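PDB 5C2V: hydrazine synthase subunit beta from Candidatus Kuenenia stuttgartiensis, which forms part of the hydrazine synthase complex, which condenses nitric oxide with ammonium to make hydrazine, and may modulate transport of the hydroxylamine intermediate. Local coordinates for residues K91-G96 with G129-V134; E75-S80 with V95-S100; V241-L246 with Y300-L305. One frame throughout, in Å; residues are numbered along the deposited sequence.

Interaction 1. Residues K91-G96 with G129-V134; sequences KEIKVG and GRMEKV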
# COMPACT_ATOMS: atom_id res chain seq x y z
N LYS B 91 20.40 42.37 57.63
CA LYS B 91 21.80 41.93 57.59
C LYS B 91 22.31 41.69 56.17
O LYS B 91 21.52 41.48 55.24
CB LYS B 91 21.98 40.67 58.43
CG LYS B 91 23.42 40.41 58.88
CD LYS B 91 23.52 39.26 59.87
CE LYS B 91 24.96 39.03 60.30
NZ LYS B 91 25.07 37.96 61.33
N GLU B 92 23.63 41.70 56.01
CA GLU B 92 24.27 41.28 54.77
C GLU B 92 25.37 40.25 55.05
O GLU B 92 26.37 40.57 55.69
CB GLU B 92 24.85 42.47 54.01
CG GLU B 92 25.66 42.08 52.78
CD GLU B 92 26.30 43.27 52.10
OE1 GLU B 92 27.20 43.07 51.27
OE2 GLU B 92 25.90 44.42 52.41
N ILE B 93 25.18 39.03 54.56
CA ILE B 93 26.18 37.98 54.71
C ILE B 93 27.00 37.88 53.43
O ILE B 93 26.46 37.98 52.34
CB ILE B 93 25.52 36.62 55.01
CG1 ILE B 93 24.41 36.78 56.04
CG2 ILE B 93 26.56 35.61 55.47
CD1 ILE B 93 23.60 35.52 56.27
N LYS B 94 28.31 37.68 53.56
CA LYS B 94 29.16 37.64 52.37
C LYS B 94 29.48 36.21 51.94
O LYS B 94 29.86 35.37 52.75
CB LYS B 94 30.44 38.45 52.60
CG LYS B 94 30.17 39.93 52.79
CD LYS B 94 31.42 40.77 52.60
CE LYS B 94 31.07 42.26 52.62
NZ LYS B 94 30.02 42.60 51.62
N VAL B 95 29.32 35.97 50.64
CA VAL B 95 29.44 34.63 50.06
C VAL B 95 30.43 34.63 48.90
O VAL B 95 31.12 35.63 48.66
CB VAL B 95 28.08 34.11 49.56
CG1 VAL B 95 27.13 33.91 50.72
CG2 VAL B 95 27.50 35.07 48.53
N GLY B 96 30.51 33.51 48.19
CA GLY B 96 31.40 33.40 47.04
C GLY B 96 30.88 34.20 45.86
O GLY B 96 29.97 35.01 46.01
N GLY B 129 19.90 30.92 62.42
CA GLY B 129 19.98 31.47 63.76
C GLY B 129 21.14 32.42 63.91
O GLY B 129 21.01 33.53 64.42
N ARG B 130 22.31 31.99 63.44
CA ARG B 130 23.49 32.83 63.50
C ARG B 130 23.37 33.92 62.45
O ARG B 130 23.96 35.00 62.59
CB ARG B 130 24.75 31.99 63.29
CG ARG B 130 24.84 30.80 64.24
CD ARG B 130 26.16 30.07 64.10
NE ARG B 130 26.16 28.65 64.48
CZ ARG B 130 25.52 28.10 65.51
NH1 ARG B 130 24.84 28.82 66.39
NH2 ARG B 130 25.62 26.79 65.71
N MET B 131 22.58 33.64 61.41
CA MET B 131 22.44 34.52 60.25
C MET B 131 23.83 34.74 59.67
O MET B 131 24.25 35.89 59.50
CB MET B 131 21.77 35.84 60.65
CG MET B 131 20.97 36.50 59.54
SD MET B 131 19.71 37.60 60.21
CE MET B 131 18.73 36.42 61.14
N GLU B 132 24.55 33.64 59.40
CA GLU B 132 25.98 33.70 59.07
C GLU B 132 26.36 32.50 58.23
O GLU B 132 25.67 31.48 58.21
CB GLU B 132 26.78 33.82 60.39
CG GLU B 132 28.34 33.84 60.44
CD GLU B 132 29.04 32.57 60.16
OE1 GLU B 132 28.39 31.48 60.20
OE2 GLU B 132 30.28 32.61 59.88
N LYS B 133 27.48 32.64 57.51
CA LYS B 133 27.91 31.63 56.56
C LYS B 133 28.80 30.63 57.28
O LYS B 133 29.92 30.93 57.68
CB LYS B 133 28.67 32.28 55.40
CG LYS B 133 29.36 31.26 54.49
CD LYS B 133 30.31 31.92 53.48
CE LYS B 133 31.29 30.89 52.87
NZ LYS B 133 32.35 31.54 52.00
N VAL B 134 28.31 29.40 57.39
CA VAL B 134 29.04 28.39 58.13
C VAL B 134 30.25 27.86 57.36
O VAL B 134 31.40 28.07 57.75
CB VAL B 134 28.13 27.20 58.50
CG1 VAL B 134 28.94 26.14 59.24
CG2 VAL B 134 26.92 27.64 59.34
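Lys91 and Ile93 reach from the fourth strand of one beta-propeller blade to the start of the fourth strand of the next, where they meet Met131 and Lys133. Strands 91-94 and 132-134 run roughly parallel, 25° apart, with axes 6.7 Å from each other at the closest. Side chains therefore fill the gap between the two blades.

Lys91 is fully extended, with CG anti to the backbone N (chi1 -159°). Its chain passes obliquely over the CB and CG of Met131, and Lys91 CD lies 3.8 Å from Met131 CG. At its end, Lys91 NZ donates a hydrogen bond of 2.9 Å to Met131 O. The ammonium sits well above the carbonyl plane, 44° out of it. Met131 is in a G1 beta bulge: it and Glu132 both face Asp127.

Ile93 also points at the neighbouring blade, and its two branches go to different residues. CD1 lies beside the Met131 backbone. CG2 rests against the base of the Lys133 side chain, 3.9 Å from Lys133 CB. Ile93 also touches Val81 and Ile126 and is buried, although most of the contact is at the surface.

Lys133 runs extended past the end of strand 88-94, beside Lys94 and Val95, and has a weak, long ion pair with Asp124. On the way, Lys133 CD passes 3.6 Å from Lys94 O.

Interaction 2. Residues E75-S80 with V95-S100; sequences ESDSVS and VGDWPS. With CA (calcium ion), chain Q.
Asp77 faces Asp97 and Trp98 at a calcium site between two successive blades of the beta-propeller. Strand 78-83 belongs to one blade. Strand 99-104 opens the next, and the loop 95-98 connects the blades.

Both carboxylates hold the calcium ion with two oxygens each. Asp77 OD2 is at 2.3 Å from the calcium ion and Asp77 OD1 at 2.5 Å. Asp97 OD1 and OD2 are both at 2.5 Å from it. Four waters complete eight ligands. The two acids thus share one cation, which probably offsets their mutual charge. Asp77 CG stands anti to its carbonyl carbon (chi1 -73°), and this turns the carboxylate to the metal. Asp97 also packs on Pro160 of the gamma subunit, which places the calcium site close to a subunit interface.

Two hydrogen bonds to Asp77 join the segments. Val95 N donates to Asp77 O at 3.2 Å, 18° off the carbonyl plane. Trp98 N makes a weak bond of 3.5 Å to Asp77 OD2, so this oxygen serves both the metal and the loop. Asp77 and Ser78 form a G1 beta bulge opposite Asn73.

The CB of Trp98 points away from segment 75-80. Its NE1 bonds to Glu58, and its ring makes a cation-pi contact with Arg70 of the gamma subunit.

Apolar packing adds to the contact. The side chains of Val79 and Val95 cross at about a right angle, with Val79 CG2 3.9 Å from Val95 CG1. The ring of Pro99 makes a separate van der Waals contact with the backbone at Asp77 and Ser78; Pro99 CG is 3.3 Å from Ser78 O.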
# COMPACT_ATOMS: atom_id res chain seq x y z
N GLU B 75 26.20 41.04 42.09
CA GLU B 75 27.34 41.93 41.89
C GLU B 75 28.05 42.21 43.21
O GLU B 75 29.27 42.33 43.26
CB GLU B 75 26.89 43.24 41.24
CG GLU B 75 28.03 44.21 40.95
CD GLU B 75 29.07 43.62 40.01
OE1 GLU B 75 28.94 43.82 38.79
OE2 GLU B 75 30.02 42.96 40.50
N SER B 76 27.27 42.30 44.28
CA SER B 76 27.82 42.56 45.61
C SER B 76 28.50 41.32 46.18
O SER B 76 29.13 41.39 47.24
CB SER B 76 26.72 43.04 46.56
OG SER B 76 26.09 44.20 46.06
N ASP B 77 28.36 40.20 45.48
CA ASP B 77 28.88 38.92 45.94
C ASP B 77 28.34 38.59 47.33
O ASP B 77 29.07 38.05 48.17
CB ASP B 77 30.42 38.93 45.96
CG ASP B 77 31.03 38.86 44.56
OD1 ASP B 77 31.04 39.88 43.84
OD2 ASP B 77 31.51 37.77 44.20
N SER B 78 27.08 38.91 47.58
CA SER B 78 26.53 38.78 48.93
C SER B 78 25.09 38.27 48.97
O SER B 78 24.48 37.99 47.95
CB SER B 78 26.61 40.12 49.65
OG SER B 78 25.76 41.08 49.05
N VAL B 79 24.58 38.14 50.19
CA VAL B 79 23.21 37.71 50.44
C VAL B 79 22.56 38.59 51.51
O VAL B 79 23.04 38.67 52.64
CB VAL B 79 23.15 36.24 50.91
CG1 VAL B 79 21.74 35.87 51.35
CG2 VAL B 79 23.64 35.30 49.82
N SER B 80 21.47 39.26 51.14
CA SER B 80 20.75 40.12 52.07
C SER B 80 19.70 39.34 52.84
O SER B 80 19.04 38.46 52.29
CB SER B 80 20.10 41.28 51.32
OG SER B 80 21.07 42.06 50.64
N VAL B 95 29.32 35.97 50.64
CA VAL B 95 29.44 34.63 50.06
C VAL B 95 30.43 34.63 48.90
O VAL B 95 31.12 35.63 48.66
CB VAL B 95 28.08 34.11 49.56
CG1 VAL B 95 27.13 33.91 50.72
CG2 VAL B 95 27.50 35.07 48.53
N GLY B 96 30.51 33.51 48.19
CA GLY B 96 31.40 33.40 47.04
C GLY B 96 30.88 34.20 45.86
O GLY B 96 29.97 35.01 46.01
N ASP B 97 31.45 33.98 44.68
CA ASP B 97 31.18 34.85 43.55
C ASP B 97 29.82 34.63 42.90
O ASP B 97 29.44 33.50 42.60
CB ASP B 97 32.27 34.72 42.49
CG ASP B 97 32.29 35.91 41.53
OD1 ASP B 97 33.31 36.61 41.46
OD2 ASP B 97 31.28 36.15 40.85
N TRP B 98 29.11 35.73 42.71
CA TRP B 98 27.82 35.76 42.02
C TRP B 98 26.84 34.73 42.54
O TRP B 98 26.63 33.70 41.89
CB TRP B 98 28.00 35.56 40.52
CG TRP B 98 26.82 36.01 39.75
CD1 TRP B 98 25.53 35.57 39.87
CD2 TRP B 98 26.80 37.06 38.78
NE1 TRP B 98 24.72 36.26 39.00
CE2 TRP B 98 25.47 37.18 38.33
CE3 TRP B 98 27.78 37.90 38.24
CZ2 TRP B 98 25.11 38.11 37.36
CZ3 TRP B 98 27.41 38.82 37.28
CH2 TRP B 98 26.09 38.91 36.85
N PRO B 99 26.28 34.94 43.75
CA PRO B 99 25.23 33.96 44.01
C PRO B 99 24.10 34.11 42.99
O PRO B 99 23.54 35.20 42.86
CB PRO B 99 24.77 34.32 45.42
CG PRO B 99 25.13 35.77 45.59
CD PRO B 99 26.39 35.97 44.80
N SER B 100 23.77 33.03 42.29
CA SER B 100 22.66 33.06 41.34
C SER B 100 21.38 32.44 41.88
O SER B 100 20.34 32.48 41.22
CB SER B 100 23.07 32.37 40.04
OG SER B 100 23.51 31.05 40.29
CA CA Q . 31.62 38.36 41.98
O HOH W 1 32.11 39.50 39.94
O HOH W 2 33.66 39.60 41.78
O HOH W 3 29.77 39.82 42.04
O HOH W 4 30.19 38.53 40.08

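Interaction 3. Residues V241-L246 with Y300-L305; sequences VARLPL and YLRDDL. With BET (trimethyl glycine), chain R.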
# COMPACT_ATOMS: atom_id res chain seq x y z
N VAL B 241 18.75 9.16 32.58
CA VAL B 241 18.83 10.57 32.26
C VAL B 241 18.14 10.78 30.92
O VAL B 241 18.65 10.36 29.88
CB VAL B 241 20.29 11.07 32.19
CG1 VAL B 241 20.33 12.55 31.82
CG2 VAL B 241 20.99 10.83 33.51
N ALA B 242 16.99 11.44 30.94
CA ALA B 242 16.17 11.55 29.74
C ALA B 242 16.16 12.97 29.20
O ALA B 242 15.55 13.86 29.79
CB ALA B 242 14.75 11.08 30.02
N ARG B 243 16.81 13.17 28.05
CA ARG B 243 16.82 14.46 27.39
C ARG B 243 15.64 14.54 26.43
O ARG B 243 15.56 13.77 25.48
CB ARG B 243 18.14 14.68 26.66
CG ARG B 243 19.36 14.63 27.57
CD ARG B 243 20.65 14.45 26.77
NE ARG B 243 20.80 13.09 26.27
CZ ARG B 243 21.74 12.71 25.41
NH1 ARG B 243 22.61 13.60 24.93
NH2 ARG B 243 21.80 11.45 25.01
N LEU B 244 14.73 15.48 26.68
CA LEU B 244 13.51 15.57 25.89
C LEU B 244 13.38 16.93 25.21
O LEU B 244 13.77 17.95 25.77
CB LEU B 244 12.29 15.30 26.78
CG LEU B 244 12.22 13.90 27.39
CD1 LEU B 244 10.96 13.75 28.24
CD2 LEU B 244 12.26 12.83 26.30
N PRO B 245 12.81 16.94 23.99
CA PRO B 245 12.68 18.17 23.19
C PRO B 245 11.61 19.11 23.74
O PRO B 245 10.61 18.64 24.28
CB PRO B 245 12.28 17.64 21.81
CG PRO B 245 11.55 16.37 22.11
CD PRO B 245 12.27 15.77 23.28
N LEU B 246 11.86 20.41 23.69
CA LEU B 246 10.81 21.41 23.88
C LEU B 246 10.26 22.00 22.58
O LEU B 246 9.34 22.82 22.61
CB LEU B 246 11.32 22.54 24.78
CG LEU B 246 11.51 22.16 26.25
CD1 LEU B 246 12.34 23.21 26.97
CD2 LEU B 246 10.15 21.98 26.91
N TYR B 300 17.14 8.48 21.27
CA TYR B 300 16.66 8.66 19.90
C TYR B 300 15.51 9.66 19.86
O TYR B 300 15.36 10.41 18.90
CB TYR B 300 16.23 7.32 19.29
CG TYR B 300 15.63 7.45 17.90
CD1 TYR B 300 14.26 7.59 17.72
CD2 TYR B 300 16.44 7.42 16.77
CE1 TYR B 300 13.72 7.71 16.46
CE2 TYR B 300 15.90 7.54 15.51
CZ TYR B 300 14.54 7.69 15.35
OH TYR B 300 14.00 7.80 14.10
N LEU B 301 14.70 9.66 20.91
CA LEU B 301 13.50 10.49 20.97
C LEU B 301 13.82 11.95 21.28
O LEU B 301 12.97 12.82 21.12
CB LEU B 301 12.52 9.94 22.02
CG LEU B 301 11.63 8.78 21.59
CD1 LEU B 301 10.77 8.31 22.76
CD2 LEU B 301 10.76 9.17 20.41
N ARG B 302 15.04 12.20 21.74
CA ARG B 302 15.47 13.57 22.02
C ARG B 302 15.38 14.46 20.78
O ARG B 302 15.04 15.64 20.88
CB ARG B 302 16.91 13.58 22.57
CG ARG B 302 17.38 14.95 23.04
CD ARG B 302 18.43 15.54 22.11
NE ARG B 302 19.77 15.03 22.41
CZ ARG B 302 20.84 15.25 21.65
NH1 ARG B 302 20.73 15.97 20.55
NH2 ARG B 302 22.02 14.75 22.00
N ASP B 303 15.68 13.88 19.63
CA ASP B 303 15.68 14.62 18.37
C ASP B 303 14.35 14.53 17.63
O ASP B 303 14.22 15.05 16.52
CB ASP B 303 16.81 14.12 17.46
CG ASP B 303 18.18 14.42 18.03
OD1 ASP B 303 18.27 15.27 18.95
OD2 ASP B 303 19.16 13.81 17.57
N ASP B 304 13.36 13.89 18.23
CA ASP B 304 12.04 13.82 17.61
C ASP B 304 11.39 15.18 17.76
O ASP B 304 11.19 15.66 18.88
CB ASP B 304 11.19 12.72 18.26
CG ASP B 304 9.91 12.44 17.50
OD1 ASP B 304 9.47 13.28 16.69
OD2 ASP B 304 9.32 11.35 17.71
N LEU B 305 11.05 15.81 16.64
CA LEU B 305 10.55 17.18 16.66
C LEU B 305 9.03 17.23 16.66
O LEU B 305 8.44 18.31 16.66
CB LEU B 305 11.13 17.96 15.48
CG LEU B 305 12.61 18.31 15.64
CD1 LEU B 305 13.13 19.15 14.49
CD2 LEU B 305 12.87 19.00 16.97
N BET R . 27.13 10.46 22.90
CA BET R . 26.62 11.87 23.14
C BET R . 25.01 11.85 23.33
O BET R . 24.38 12.39 22.39
OXT BET R . 24.61 11.30 24.38
C1 BET R . 28.44 10.50 22.13
C2 BET R . 26.14 9.63 22.09
C3 BET R . 27.45 9.78 24.22
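Arg243 and Arg302 bring their guanidinium groups together by bends in both chains. Arg243 leaves strand 241-245 with CG anti to its carbonyl carbon and folds at chi3 (-75°). Arg302 starts with CG anti to the backbone N, then bends at chi2 (-110°) and chi3. The two side chains meet low down as well, where Arg302 CG lies 3.7 Å from Arg243 CB.

The guanidinium planes are 70° apart. Arg302 NE stands over the rim of one face of Arg243, and Arg243 NH1 is at the edge of Arg302. Arg243 grips the carboxylate of a bound trimethyl glycine, and Arg302 lies near it. Arg243 NH2 donates to its OXT at 2.9 Å. Arg243 NH1 adds weak bonds to both carboxylate oxygens. Arg302 NH2 is 3.4 Å from ligand atom O. Salt bridges from Arg243 to Asp299 and from Arg302 to Glu188 probably balance the charge and hold the groups in place.

Pro245 packs its ring against backbone oxygens of the type I turn Leu301-Asp304. Pro245 CG is 3.3 Å from Asp304 O, and Pro245 CB is 3.5 Å from Arg302 O. Just before this turn, Tyr300 O accepts a hydrogen bond from Arg567 of an alpha subunit.

His187 and Glu188 complete the ligand pocket. It is a carboxylate-binding pocket lined by two arginines, set between the last strand of a propeller blade and a helical insertion.

Overall arrangement
Interactions 1 and 2 adjoin. They share Val95 and Gly96, and Ile93 O and Val79 N, neighbours on one blade, probably hydrogen-bond to each other. Both join that blade to the next. Interaction 1 does so at the surface, with long lysine chains and one hydrogen bond. Interaction 2 does so in a buried place, with a calcium ion between two acids. Interaction 3 is also buried, but lies on the opposite side of the chain's centre, with its centre about 35 Å from that of interaction 2. It joins a blade edge to a helical insertion. Its charges are reversed: arginines gather round an anion, where interaction 2 gathers carboxylates round a cation.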